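Local coordinates for trehalose-6-phosphate phosphatase-related protein (Thermoplasma acidophilum, PDB 1U02) that removes the phosphate from trehalose 6-phosphate to give free trehalose, in a magnesium-dependent reaction, at residues P49-R54 with Y109-A114; I60-Y65 with C69-G74; D83-V88 with L154-V159. All coordinates share one frame; numbering follows the deposited sequence.

In the fold
Only interaction 1 crosses from the core to the four-stranded antiparallel sheet of the cap: charges and waters bridge helix 49-55 to the end of strand 107-111 and the turn after it, not far from the magnesium site. Interaction 2 lies within the larger mixed core sheet, where backbone hydrogen bonds join strands 61-64 and 69-72. It is the most buried and, at 415 Å², the largest, and touches helix 49-55 of interaction 1 where Lys71 NZ meets Ser53 OG, a probable hydrogen bond. Interaction 3 is apolar and joins the two chain passages between core and cap, far from the annotated sites. Interactions 1 and 3 are small (153 and 130 Å²), each with an exposed member, Asn112 and Pro157.

Interaction 1: residues P49-R54 with Y109-A114; sequences PEEISR and YRKNLA
Glu51 OE1 is gripped by two donors: Lys111 NZ across the contact, at 2.8 Å, and the backbone N of Ser48 just ahead of the helix. The ammonium group sits on the syn lone pair of that oxygen and makes a second, weak bond to Glu51 OE2 at 3.1 Å, so the salt bridge is forked but lopsided. Extended beyond CG, the Lys111 chain meets the glutamate at about a right angle. CG of Glu51 lies anti to its carbonyl carbon (chi1 -78°), and with chi2 at 174° the chain stays extended, so its carboxylate reaches the lysine. Arg47 forms a salt bridge to Glu51 OE2, so two cations pair with this carboxylate. In this HAD-family phosphatase the pair spans two parts of the fold, helix 49-55 beside the core sheet and the hairpin of strands 107-111 and 114-118; the Glu51 side chain is about 7 Å from that of the magnesium ligand Asp9. Beside it, Glu50 meets the type I turn from Lys111 to Ala114 through water. Water 1 donates to Glu50 OE1 at 2.8 Å and accepts from Asn112 N at 3.0 Å. Water 2 joins the same Glu50 OE1 (2.6 Å) to Asn112 ND2 (2.9 Å). The carboxylate and amide planes are 53° apart, with Glu50 OE1 and Asn112 ND2 separated by 3.6 Å.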
loop_
_atom_site.group_PDB
_atom_site.type_symbol
_atom_site.label_atom_id
_atom_site.label_comp_id
_atom_site.label_asym_id
_atom_site.label_seq_id
_atom_site.Cartn_x
_atom_site.Cartn_y
_atom_site.Cartn_z
ATOM N N PRO A 49 -2.154 7.156 -5.783
ATOM C CA PRO A 49 -2.521 6.736 -7.138
ATOM C C PRO A 49 -1.441 7.199 -8.117
ATOM O O PRO A 49 -1.166 6.534 -9.114
ATOM C CB PRO A 49 -3.847 7.455 -7.392
ATOM C CG PRO A 49 -4.377 7.738 -6.029
ATOM C CD PRO A 49 -3.155 8.081 -5.226
ATOM N N GLU A 50 -0.833 8.347 -7.830
ATOM C CA GLU A 50 0.210 8.865 -8.706
ATOM C C GLU A 50 1.400 7.903 -8.706
ATOM O O GLU A 50 2.029 7.694 -9.742
ATOM C CB GLU A 50 0.670 10.262 -8.259
ATOM C CG GLU A 50 -0.370 11.367 -8.398
ATOM C CD GLU A 50 -1.555 11.182 -7.467
ATOM O OE1 GLU A 50 -1.330 10.962 -6.259
ATOM O OE2 GLU A 50 -2.711 11.263 -7.939
ATOM N N GLU A 51 1.710 7.322 -7.548
ATOM C CA GLU A 51 2.823 6.381 -7.449
ATOM C C GLU A 51 2.547 5.073 -8.186
ATOM O O GLU A 51 3.335 4.648 -9.027
ATOM C CB GLU A 51 3.145 6.069 -5.983
ATOM C CG GLU A 51 3.927 7.160 -5.278
ATOM C CD GLU A 51 4.099 6.886 -3.794
ATOM O OE1 GLU A 51 3.077 6.869 -3.079
ATOM O OE2 GLU A 51 5.253 6.684 -3.344
ATOM N N ILE A 52 1.430 4.428 -7.874
ATOM C CA ILE A 52 1.121 3.164 -8.526
ATOM C C ILE A 52 0.957 3.348 -10.029
ATOM O O ILE A 52 1.375 2.490 -10.807
ATOM C CB ILE A 52 -0.156 2.528 -7.947
ATOM C CG1 ILE A 52 0.022 2.301 -6.446
ATOM C CG2 ILE A 52 -0.423 1.179 -8.624
ATOM C CD1 ILE A 52 1.149 1.327 -6.105
ATOM N N SER A 53 0.361 4.472 -10.430
ATOM C CA SER A 53 0.143 4.765 -11.843
ATOM C C SER A 53 1.449 4.818 -12.631
ATOM O O SER A 53 1.494 4.388 -13.782
ATOM C CB SER A 53 -0.631 6.079 -12.009
ATOM O OG SER A 53 -1.973 5.921 -11.565
ATOM N N ARG A 54 2.512 5.345 -12.030
ATOM C CA ARG A 54 3.777 5.367 -12.751
ATOM C C ARG A 54 4.564 4.073 -12.519
ATOM O O ARG A 54 5.273 3.616 -13.417
ATOM C CB ARG A 54 4.621 6.596 -12.385
ATOM C CG ARG A 54 5.048 6.744 -10.943
ATOM C CD ARG A 54 5.888 8.023 -10.802
ATOM N NE ARG A 54 6.419 8.213 -9.454
ATOM C CZ ARG A 54 5.846 8.966 -8.519
ATOM N NH1 ARG A 54 4.716 9.610 -8.777
ATOM N NH2 ARG A 54 6.409 9.077 -7.324
ATOM N N TYR A 109 8.840 11.692 2.011
ATOM C CA TYR A 109 8.130 11.442 0.766
ATOM C C TYR A 109 6.757 12.088 0.846
ATOM O O TYR A 109 5.899 11.664 1.619
ATOM C CB TYR A 109 8.004 9.939 0.541
ATOM C CG TYR A 109 9.345 9.257 0.405
ATOM C CD1 TYR A 109 9.936 9.083 -0.843
ATOM C CD2 TYR A 109 10.023 8.787 1.526
ATOM C CE1 TYR A 109 11.176 8.448 -0.975
ATOM C CE2 TYR A 109 11.262 8.150 1.408
ATOM C CZ TYR A 109 11.830 7.984 0.156
ATOM O OH TYR A 109 13.054 7.349 0.037
ATOM N N ARG A 110 6.572 13.125 0.041
ATOM C CA ARG A 110 5.326 13.869 0.007
ATOM C C ARG A 110 4.292 13.255 -0.922
ATOM O O ARG A 110 4.613 12.846 -2.035
ATOM C CB ARG A 110 5.602 15.310 -0.430
ATOM C CG ARG A 110 4.360 16.162 -0.581
ATOM C CD ARG A 110 4.719 17.527 -1.138
ATOM N NE ARG A 110 3.588 18.447 -1.119
ATOM C CZ ARG A 110 3.670 19.736 -1.435
ATOM N NH1 ARG A 110 4.837 20.259 -1.796
ATOM N NH2 ARG A 110 2.587 20.503 -1.387
ATOM N N LYS A 111 3.049 13.196 -0.451
ATOM C CA LYS A 111 1.939 12.670 -1.240
ATOM C C LYS A 111 0.730 13.550 -0.928
ATOM O O LYS A 111 0.699 14.211 0.106
ATOM C CB LYS A 111 1.671 11.211 -0.871
ATOM C CG LYS A 111 2.905 10.352 -1.094
ATOM C CD LYS A 111 2.778 8.949 -0.581
ATOM C CE LYS A 111 4.144 8.273 -0.659
ATOM N NZ LYS A 111 4.078 6.812 -0.463
ATOM N N ASN A 112 -0.263 13.566 -1.811
ATOM C CA ASN A 112 -1.433 14.407 -1.579
ATOM C C ASN A 112 -2.183 14.114 -0.282
ATOM O O ASN A 112 -2.720 15.032 0.343
ATOM C CB ASN A 112 -2.403 14.317 -2.760
ATOM C CG ASN A 112 -1.810 14.871 -4.036
ATOM O OD1 ASN A 112 -1.054 15.838 -4.004
ATOM N ND2 ASN A 112 -2.163 14.272 -5.168
ATOM N N LEU A 113 -2.228 12.851 0.129
ATOM C CA LEU A 113 -2.940 12.504 1.358
ATOM C C LEU A 113 -2.084 11.796 2.399
ATOM O O LEU A 113 -2.594 11.038 3.228
ATOM C CB LEU A 113 -4.177 11.657 1.037
ATOM C CG LEU A 113 -5.260 12.430 0.264
ATOM C CD1 LEU A 113 -6.391 11.494 -0.158
ATOM C CD2 LEU A 113 -5.791 13.565 1.143
ATOM N N ALA A 114 -0.784 12.053 2.369
ATOM C CA ALA A 114 0.112 11.442 3.344
ATOM C C ALA A 114 1.523 11.968 3.188
ATOM O O ALA A 114 1.921 12.395 2.105
ATOM C CB ALA A 114 0.115 9.913 3.184
HETATM O O HOH W 1 0.369 12.330 -4.448
HETATM O O HOH W 2 -3.033 11.608 -4.452
#

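Interaction 2: residues I60-Y65 with C69-G74; sequences INMICY and CSKING
Met62 and Lys71 form an antiparallel hydrogen-bonded pair: Lys71 N donates to Met62 O at 2.9 Å, and Met62 N to Lys71 O at 3.1 Å. Their side chains lie side by side and point the same way, with Met62 CG only 3.4 Å from Lys71 CB, a snug approach for two carbons. Met62, a selenomethionine, has CG between its backbone N and carbonyl carbon (chi1 55°), which brings CG against that CB. Farther along, Cys64 N reaches Cys69 O at 2.7 Å, while the return bond from Cys69 N is weak. Cys69 CB meets the Tyr65 ring at its edge, in plane, 3.7 Å from CD2. At the other end the Asn61 amide takes over: its OD1 accepts from Asn73 N at 3.2 Å, and water 4 links Asn61 ND2 to Asn73 OD1. The two strands make a beta hairpin in the mixed HAD-type core sheet, and strand 61-64 also completes a beta-alpha-beta crossover from the parallel strand 40-44 through helix 49-55. Around these pairs, Ile63 shares backbone hydrogen bonds with Ile43 and Thr45, and Ile52 and Ser53 of the helix pack on Met62. Lys71 NZ then bonds to Ser53 OG, whereas Ser70, paired with Ile63 in the non-hydrogen-bonded position, sends OG to Asn79 OD1.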
loop_
_atom_site.group_PDB
_atom_site.type_symbol
_atom_site.label_atom_id
_atom_site.label_comp_id
_atom_site.label_asym_id
_atom_site.label_seq_id
_atom_site.Cartn_x
_atom_site.Cartn_y
_atom_site.Cartn_z
ATOM N N ILE A 60 -5.703 -1.071 -14.574
ATOM C CA ILE A 60 -6.228 -1.816 -13.435
ATOM C C ILE A 60 -6.776 -0.839 -12.411
ATOM O O ILE A 60 -6.441 0.342 -12.440
ATOM C CB ILE A 60 -5.143 -2.687 -12.732
ATOM C CG1 ILE A 60 -3.797 -1.961 -12.720
ATOM C CG2 ILE A 60 -5.037 -4.044 -13.410
ATOM C CD1 ILE A 60 -3.719 -0.810 -11.778
ATOM N N ASN A 61 -7.619 -1.337 -11.513
ATOM C CA ASN A 61 -8.191 -0.507 -10.466
ATOM C C ASN A 61 -7.267 -0.501 -9.258
ATOM O O ASN A 61 -6.415 -1.379 -9.107
ATOM C CB ASN A 61 -9.574 -1.024 -10.060
ATOM C CG ASN A 61 -10.613 -0.817 -11.148
ATOM O OD1 ASN A 61 -10.624 0.214 -11.818
ATOM N ND2 ASN A 61 -11.495 -1.792 -11.319
HETATM N N MSE A 62 -7.431 0.487 -8.391
HETATM C CA MSE A 62 -6.586 0.551 -7.220
HETATM C C MSE A 62 -7.233 1.229 -6.027
HETATM O O MSE A 62 -8.038 2.152 -6.167
HETATM C CB MSE A 62 -5.263 1.246 -7.569
HETATM C CG MSE A 62 -5.420 2.624 -8.188
HETATM SE SE MSE A 62 -3.744 3.385 -8.846
HETATM C CE MSE A 62 -3.611 2.457 -10.528
ATOM N N ILE A 63 -6.886 0.722 -4.853
ATOM C CA ILE A 63 -7.348 1.263 -3.589
ATOM C C ILE A 63 -6.039 1.780 -2.995
ATOM O O ILE A 63 -5.165 0.991 -2.642
ATOM C CB ILE A 63 -7.953 0.158 -2.681
ATOM C CG1 ILE A 63 -9.239 -0.384 -3.314
ATOM C CG2 ILE A 63 -8.261 0.721 -1.298
ATOM C CD1 ILE A 63 -9.828 -1.587 -2.588
ATOM N N CYS A 64 -5.895 3.103 -2.918
ATOM C CA CYS A 64 -4.667 3.713 -2.403
ATOM C C CYS A 64 -4.809 4.341 -1.023
ATOM O O CYS A 64 -5.919 4.489 -0.514
ATOM C CB CYS A 64 -4.171 4.765 -3.396
ATOM S SG CYS A 64 -3.838 4.079 -5.044
ATOM N N TYR A 65 -3.674 4.706 -0.426
ATOM C CA TYR A 65 -3.655 5.313 0.908
ATOM C C TYR A 65 -4.428 4.441 1.901
ATOM O O TYR A 65 -5.131 4.955 2.777
ATOM C CB TYR A 65 -4.292 6.709 0.881
ATOM C CG TYR A 65 -3.605 7.739 0.010
ATOM C CD1 TYR A 65 -2.316 8.184 0.302
ATOM C CD2 TYR A 65 -4.269 8.316 -1.071
ATOM C CE1 TYR A 65 -1.704 9.180 -0.457
ATOM C CE2 TYR A 65 -3.669 9.317 -1.840
ATOM C CZ TYR A 65 -2.388 9.746 -1.523
ATOM O OH TYR A 65 -1.813 10.759 -2.249
ATOM N N CYS A 69 -8.316 6.899 -0.872
ATOM C CA CYS A 69 -8.606 7.282 -2.246
ATOM C C CYS A 69 -8.459 6.072 -3.148
ATOM O O CYS A 69 -7.585 5.236 -2.935
ATOM C CB CYS A 69 -7.635 8.383 -2.695
ATOM S SG CYS A 69 -8.024 9.158 -4.279
ATOM N N SER A 70 -9.320 5.978 -4.153
ATOM C CA SER A 70 -9.271 4.872 -5.099
ATOM C C SER A 70 -9.213 5.452 -6.499
ATOM O O SER A 70 -9.548 6.622 -6.709
ATOM C CB SER A 70 -10.527 4.002 -4.986
ATOM O OG SER A 70 -10.708 3.519 -3.671
ATOM N N LYS A 71 -8.752 4.649 -7.448
ATOM C CA LYS A 71 -8.718 5.073 -8.838
ATOM C C LYS A 71 -9.461 3.952 -9.540
ATOM O O LYS A 71 -8.950 2.840 -9.677
ATOM C CB LYS A 71 -7.289 5.201 -9.365
ATOM C CG LYS A 71 -7.232 5.722 -10.804
ATOM C CD LYS A 71 -5.805 5.991 -11.254
ATOM C CE LYS A 71 -5.756 6.450 -12.706
ATOM N NZ LYS A 71 -4.366 6.786 -13.151
ATOM N N ILE A 72 -10.687 4.255 -9.953
ATOM C CA ILE A 72 -11.570 3.294 -10.597
ATOM C C ILE A 72 -11.923 3.789 -11.998
ATOM O O ILE A 72 -12.420 4.903 -12.159
ATOM C CB ILE A 72 -12.869 3.141 -9.770
ATOM C CG1 ILE A 72 -12.521 2.845 -8.309
ATOM C CG2 ILE A 72 -13.733 2.021 -10.333
ATOM C CD1 ILE A 72 -11.841 1.509 -8.099
ATOM N N ASN A 73 -11.661 2.966 -13.008
ATOM C CA ASN A 73 -11.938 3.346 -14.390
ATOM C C ASN A 73 -11.224 4.651 -14.721
ATOM O O ASN A 73 -11.720 5.456 -15.506
ATOM C CB ASN A 73 -13.444 3.534 -14.629
ATOM C CG ASN A 73 -14.230 2.250 -14.468
ATOM O OD1 ASN A 73 -13.800 1.186 -14.914
ATOM N ND2 ASN A 73 -15.401 2.344 -13.841
ATOM N N GLY A 74 -10.071 4.865 -14.097
ATOM C CA GLY A 74 -9.303 6.068 -14.353
ATOM C C GLY A 74 -9.690 7.252 -13.489
ATOM O O GLY A 74 -8.974 8.243 -13.439
HETATM O O HOH W 3 -8.541 2.996 -12.818
HETATM O O HOH W 4 -13.682 -0.773 -12.843
#

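Interaction 3: residues D83-V88 with L154-V159; sequences DRFLGV and LRVPGV
Phe85 pushes its ring against Val156 and Pro157, and these three side chains carry the whole contact, which buries 130 Å² with both sides summed and contains no hydrogen bond. The buried part is the meeting with Val156: CG1 of the valine lies 4.0 Å from Phe85 CE2, while its other methyl, CG2, is 4.2 Å from Phe85 CD2. The methyls approach the ring obliquely, on its CD2-CE2 side. CG1 stands anti to the valine backbone N (chi1 173°), which turns both branches to the phenyl group. Toward the exposed Pro157 the contact becomes thinner, although its single closest approach is here: Pro157 CD stands 3.7 Å from Phe85 CZ and 3.9 Å from Phe85 CE1, the two side chains coming from opposite directions. Behind Pro157 the chain leaves the phenyl ring in a type II turn from Val156 to Val159, whose closing bond is weak. Glu144 accepts from Gly158 N and forms a salt bridge with Arg155 NE. With a serine in place of Phe85, Val156 and Pro157 would probably lose their only apolar partner across this contact, leaving a gap between the two segments. Residues 83-88 follow core strand 75-78 and enter helix 86-96, whereas 154-159 leave the antiparallel sheet ahead of helix 161-169 and core strand 174-178. The arrangement is consistent with the paired linkers of a HAD phosphatase, between which a cap domain is inserted into the core.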
loop_
_atom_site.group_PDB
_atom_site.type_symbol
_atom_site.label_atom_id
_atom_site.label_comp_id
_atom_site.label_asym_id
_atom_site.label_seq_id
_atom_site.Cartn_x
_atom_site.Cartn_y
_atom_site.Cartn_z
ATOM N N ASP A 83 -10.780 14.064 0.750
ATOM C CA ASP A 83 -10.274 15.233 0.047
ATOM C C ASP A 83 -10.272 16.475 0.936
ATOM O O ASP A 83 -9.646 17.481 0.601
ATOM C CB ASP A 83 -11.052 15.474 -1.253
ATOM C CG ASP A 83 -12.544 15.515 -1.047
ATOM O OD1 ASP A 83 -13.068 14.656 -0.314
ATOM O OD2 ASP A 83 -13.196 16.402 -1.637
ATOM N N ARG A 84 -10.947 16.394 2.082
ATOM C CA ARG A 84 -10.985 17.512 3.023
ATOM C C ARG A 84 -9.593 17.738 3.598
ATOM O O ARG A 84 -9.298 18.816 4.118
ATOM C CB ARG A 84 -11.941 17.218 4.185
ATOM C CG ARG A 84 -13.412 17.124 3.805
ATOM C CD ARG A 84 -14.238 16.645 4.993
ATOM N NE ARG A 84 -13.853 15.294 5.405
ATOM C CZ ARG A 84 -14.330 14.667 6.477
ATOM N NH1 ARG A 84 -15.217 15.267 7.265
ATOM N NH2 ARG A 84 -13.926 13.434 6.755
ATOM N N PHE A 85 -8.748 16.714 3.500
ATOM C CA PHE A 85 -7.385 16.771 4.027
ATOM C C PHE A 85 -6.297 17.211 3.043
ATOM O O PHE A 85 -5.126 17.269 3.409
ATOM C CB PHE A 85 -7.004 15.405 4.612
ATOM C CG PHE A 85 -7.703 15.079 5.900
ATOM C CD1 PHE A 85 -7.169 15.489 7.122
ATOM C CD2 PHE A 85 -8.904 14.370 5.897
ATOM C CE1 PHE A 85 -7.819 15.194 8.327
ATOM C CE2 PHE A 85 -9.565 14.069 7.097
ATOM C CZ PHE A 85 -9.018 14.483 8.313
ATOM N N LEU A 86 -6.667 17.516 1.804
ATOM C CA LEU A 86 -5.671 17.932 0.818
ATOM C C LEU A 86 -4.836 19.141 1.256
ATOM O O LEU A 86 -3.614 19.140 1.112
ATOM C CB LEU A 86 -6.340 18.224 -0.533
ATOM C CG LEU A 86 -6.925 17.006 -1.258
ATOM C CD1 LEU A 86 -7.615 17.443 -2.547
ATOM C CD2 LEU A 86 -5.811 16.009 -1.566
ATOM N N GLY A 87 -5.484 20.172 1.787
ATOM C CA GLY A 87 -4.735 21.340 2.224
ATOM C C GLY A 87 -3.861 21.035 3.431
ATOM O O GLY A 87 -2.781 21.610 3.597
ATOM N N VAL A 88 -4.325 20.120 4.273
ATOM C CA VAL A 88 -3.598 19.738 5.477
ATOM C C VAL A 88 -2.231 19.136 5.172
ATOM O O VAL A 88 -1.213 19.581 5.696
ATOM C CB VAL A 88 -4.412 18.730 6.315
ATOM C CG1 VAL A 88 -3.623 18.319 7.548
ATOM C CG2 VAL A 88 -5.730 19.360 6.723
ATOM N N LEU A 154 2.210 9.977 8.329
ATOM C CA LEU A 154 1.058 10.762 8.747
ATOM C C LEU A 154 0.037 10.525 7.653
ATOM O O LEU A 154 0.344 10.676 6.469
ATOM C CB LEU A 154 1.403 12.248 8.825
ATOM C CG LEU A 154 2.392 12.592 9.936
ATOM C CD1 LEU A 154 2.631 14.100 9.964
ATOM C CD2 LEU A 154 1.833 12.110 11.272
ATOM N N ARG A 155 -1.176 10.155 8.040
ATOM C CA ARG A 155 -2.196 9.864 7.052
ATOM C C ARG A 155 -3.592 10.275 7.509
ATOM O O ARG A 155 -3.765 10.813 8.605
ATOM C CB ARG A 155 -2.157 8.367 6.734
ATOM C CG ARG A 155 -2.404 7.486 7.946
ATOM C CD ARG A 155 -2.124 6.007 7.681
ATOM N NE ARG A 155 -2.725 5.175 8.723
ATOM C CZ ARG A 155 -2.607 3.852 8.809
ATOM N NH1 ARG A 155 -1.898 3.181 7.912
ATOM N NH2 ARG A 155 -3.222 3.198 9.789
ATOM N N VAL A 156 -4.581 10.025 6.657
ATOM C CA VAL A 156 -5.969 10.357 6.971
ATOM C C VAL A 156 -6.470 9.444 8.094
ATOM O O VAL A 156 -6.327 8.225 8.026
ATOM C CB VAL A 156 -6.878 10.184 5.723
ATOM C CG1 VAL A 156 -8.345 10.361 6.114
ATOM C CG2 VAL A 156 -6.497 11.202 4.659
ATOM N N PRO A 157 -7.059 10.024 9.150
ATOM C CA PRO A 157 -7.555 9.192 10.249
ATOM C C PRO A 157 -8.562 8.123 9.797
ATOM O O PRO A 157 -9.400 8.370 8.932
ATOM C CB PRO A 157 -8.193 10.214 11.195
ATOM C CG PRO A 157 -7.369 11.457 10.962
ATOM C CD PRO A 157 -7.226 11.457 9.452
ATOM N N GLY A 158 -8.450 6.929 10.373
ATOM C CA GLY A 158 -9.382 5.857 10.064
ATOM C C GLY A 158 -9.179 4.998 8.828
ATOM O O GLY A 158 -9.985 4.096 8.593
ATOM N N VAL A 159 -8.136 5.240 8.038
ATOM C CA VAL A 159 -7.937 4.417 6.842
ATOM C C VAL A 159 -7.785 2.947 7.231
ATOM O O VAL A 159 -7.166 2.626 8.242
ATOM C CB VAL A 159 -6.703 4.879 6.031
ATOM C CG1 VAL A 159 -6.937 6.295 5.516
ATOM C CG2 VAL A 159 -5.446 4.826 6.887
#